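Local coordinates for odorant-binding protein 1F (Rattus norvegicus, PDB 3FIQ) that probably binds a wide variety of small odorant molecules in the nasal epithelium, as a secreted transport protein of the lipocalin family, at residues D95-H101 and I115-R121. Sequence-based numbering, arbitrary orientation.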
# COMPACT_ATOMS: atom_id res chain seq x y z
N ASP A 95 8.05 -10.46 8.95
CA ASP A 95 9.30 -10.11 8.27
C ASP A 95 9.12 -9.96 6.76
O ASP A 95 9.86 -9.20 6.13
CB ASP A 95 10.45 -11.08 8.59
CG ASP A 95 10.19 -12.46 8.08
OD1 ASP A 95 9.31 -13.12 8.65
OD2 ASP A 95 10.86 -12.88 7.10
N ASP A 96 8.13 -10.65 6.18
CA ASP A 96 8.00 -10.62 4.72
C ASP A 96 6.66 -10.14 4.17
O ASP A 96 6.48 -10.13 2.97
CB ASP A 96 8.42 -11.95 4.08
CG ASP A 96 7.62 -13.08 4.58
OD1 ASP A 96 6.60 -12.81 5.22
OD2 ASP A 96 7.99 -14.24 4.33
N ILE A 97 5.78 -9.65 5.04
CA ILE A 97 4.45 -9.16 4.66
C ILE A 97 4.12 -7.97 5.55
O ILE A 97 4.28 -8.05 6.75
CB ILE A 97 3.37 -10.24 4.82
CG1 ILE A 97 3.62 -11.44 3.88
CG2 ILE A 97 2.01 -9.62 4.67
CD1 ILE A 97 3.41 -11.11 2.43
N ILE A 98 3.64 -6.88 4.98
CA ILE A 98 3.08 -5.72 5.67
C ILE A 98 1.72 -5.42 5.16
O ILE A 98 1.54 -5.35 3.93
CB ILE A 98 3.99 -4.49 5.55
CG1 ILE A 98 5.33 -4.80 6.20
CG2 ILE A 98 3.34 -3.27 6.24
CD1 ILE A 98 6.36 -3.67 6.07
N PHE A 99 0.74 -5.32 6.03
CA PHE A 99 -0.56 -4.73 5.71
C PHE A 99 -0.62 -3.24 6.06
O PHE A 99 -0.44 -2.91 7.24
CB PHE A 99 -1.69 -5.40 6.47
CG PHE A 99 -1.98 -6.87 6.13
CD1 PHE A 99 -1.21 -7.64 5.24
CD2 PHE A 99 -3.13 -7.43 6.64
CE1 PHE A 99 -1.54 -8.94 4.98
CE2 PHE A 99 -3.44 -8.75 6.38
CZ PHE A 99 -2.67 -9.49 5.58
N PHE A 100 -0.75 -2.35 5.10
CA PHE A 100 -0.90 -0.93 5.31
C PHE A 100 -2.36 -0.55 5.18
O PHE A 100 -3.08 -1.05 4.37
CB PHE A 100 -0.17 -0.12 4.22
CG PHE A 100 1.33 -0.13 4.34
CD1 PHE A 100 1.97 0.65 5.25
CD2 PHE A 100 2.11 -0.89 3.46
CE1 PHE A 100 3.36 0.69 5.31
CE2 PHE A 100 3.51 -0.86 3.54
CZ PHE A 100 4.12 -0.04 4.50
N HIS A 101 -2.79 0.41 5.99
CA HIS A 101 -4.06 1.06 5.83
C HIS A 101 -3.75 2.48 5.37
O HIS A 101 -2.82 3.13 5.86
CB HIS A 101 -4.79 1.16 7.14
CG HIS A 101 -6.11 1.82 7.02
ND1 HIS A 101 -6.34 3.11 7.46
CD2 HIS A 101 -7.29 1.36 6.57
CE1 HIS A 101 -7.60 3.42 7.23
NE2 HIS A 101 -8.20 2.39 6.69
N ILE A 115 -6.68 -0.90 2.04
CA ILE A 115 -5.74 -1.80 2.64
C ILE A 115 -4.86 -2.30 1.51
O ILE A 115 -5.35 -2.77 0.50
CB ILE A 115 -6.34 -2.94 3.47
CG1 ILE A 115 -7.15 -2.32 4.58
CG2 ILE A 115 -5.19 -3.89 3.99
CD1 ILE A 115 -8.02 -3.43 5.34
N LEU A 116 -3.55 -2.11 1.65
CA LEU A 116 -2.59 -2.57 0.66
C LEU A 116 -1.64 -3.57 1.32
O LEU A 116 -1.12 -3.33 2.41
CB LEU A 116 -1.76 -1.35 0.12
CG LEU A 116 -0.72 -1.75 -0.93
CD1 LEU A 116 -0.57 -0.62 -1.92
CD2 LEU A 116 0.61 -1.97 -0.35
N VAL A 117 -1.46 -4.73 0.70
CA VAL A 117 -0.56 -5.76 1.20
C VAL A 117 0.73 -5.75 0.43
O VAL A 117 0.74 -6.00 -0.80
CB VAL A 117 -1.25 -7.14 1.03
CG1 VAL A 117 -0.34 -8.25 1.51
CG2 VAL A 117 -2.56 -7.22 1.78
N ALA A 118 1.82 -5.42 1.12
CA ALA A 118 3.16 -5.38 0.53
C ALA A 118 3.91 -6.63 0.97
O ALA A 118 3.74 -7.10 2.08
CB ALA A 118 3.91 -4.16 1.01
N GLY A 119 4.71 -7.16 0.08
CA GLY A 119 5.42 -8.40 0.34
C GLY A 119 6.84 -8.49 -0.15
O GLY A 119 7.19 -7.84 -1.09
N LYS A 120 7.58 -9.41 0.47
CA LYS A 120 8.89 -9.86 -0.03
C LYS A 120 8.80 -11.25 -0.56
O LYS A 120 9.80 -11.90 -0.76
CB LYS A 120 9.98 -9.75 1.02
CG LYS A 120 10.27 -8.34 1.48
CD LYS A 120 11.39 -8.26 2.48
CE LYS A 120 11.83 -6.86 2.72
NZ LYS A 120 12.66 -6.15 1.66
N ARG A 121 7.58 -11.70 -0.79
CA ARG A 121 7.30 -12.99 -1.41
C ARG A 121 6.05 -12.83 -2.32
O ARG A 121 5.37 -11.81 -2.21
CB ARG A 121 7.04 -14.02 -0.34
CG ARG A 121 5.91 -13.66 0.60
CD ARG A 121 5.83 -14.58 1.69
NE ARG A 121 5.52 -15.91 1.22
CZ ARG A 121 5.94 -17.01 1.82
NH1 ARG A 121 6.70 -16.92 2.91
NH2 ARG A 121 5.61 -18.18 1.34
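Ile-98 and Phe-100 pair in antiparallel register with Ala-118 and Leu-116, the strand axes lying 158° apart in direction and 4.7 Å apart at closest approach. Both are hydrogen-bonded pairs, joined by four amide-carbonyl bonds such as Ala-118 N to Ile-98 O at 2.8 Å; a fifth, from Lys-120 N to Asp-96 O, continues the ladder just beyond the strands.

Side chains alternate between two faces. On that of Phe-99, both methyls of Val-117 reach the CD1-CE1 side of its ring obliquely, with Val-117 CG1 3.7 Å from Phe-99 CE1. Leu-135 and Leu-132 of helix 126-138 pack on Phe-99 and Val-117, respectively. With chi2 at -69°, Ile-97 CD1 leans toward the partner strand and lies 4.0 Å from Gly-119 CA. On the other face, Ala-118 CB meets the edge of the Phe-100 ring at CE2 (4.2 Å), while Ile-98 CG2, from Phe-100's own strand, lies above one ring face, offset toward the rim; Phe-39 and Met-42 add to this cluster.

At the hairpin end away from its turn, Asp-96 OD2 accepts a long, weak but straight bond from Arg-121 NH1 (3.3 Å, 166° at the hydrogen), a salt bridge in which the oxygen lies at the guanidinium edge with the two planes nearly perpendicular. Replacing Asp-96 by alanine removes the carboxylate, which would probably leave Arg-121 NH1 without this mate and freer to turn, though NH2 keeps its salt bridge to Asp-123.

This is a beta hairpin of the lipocalin barrel: strand 111-119 also pairs with strand 14-23, helping close the barrel, and helix 126-138 packs outside it, on the Phe-99 and Val-117 face.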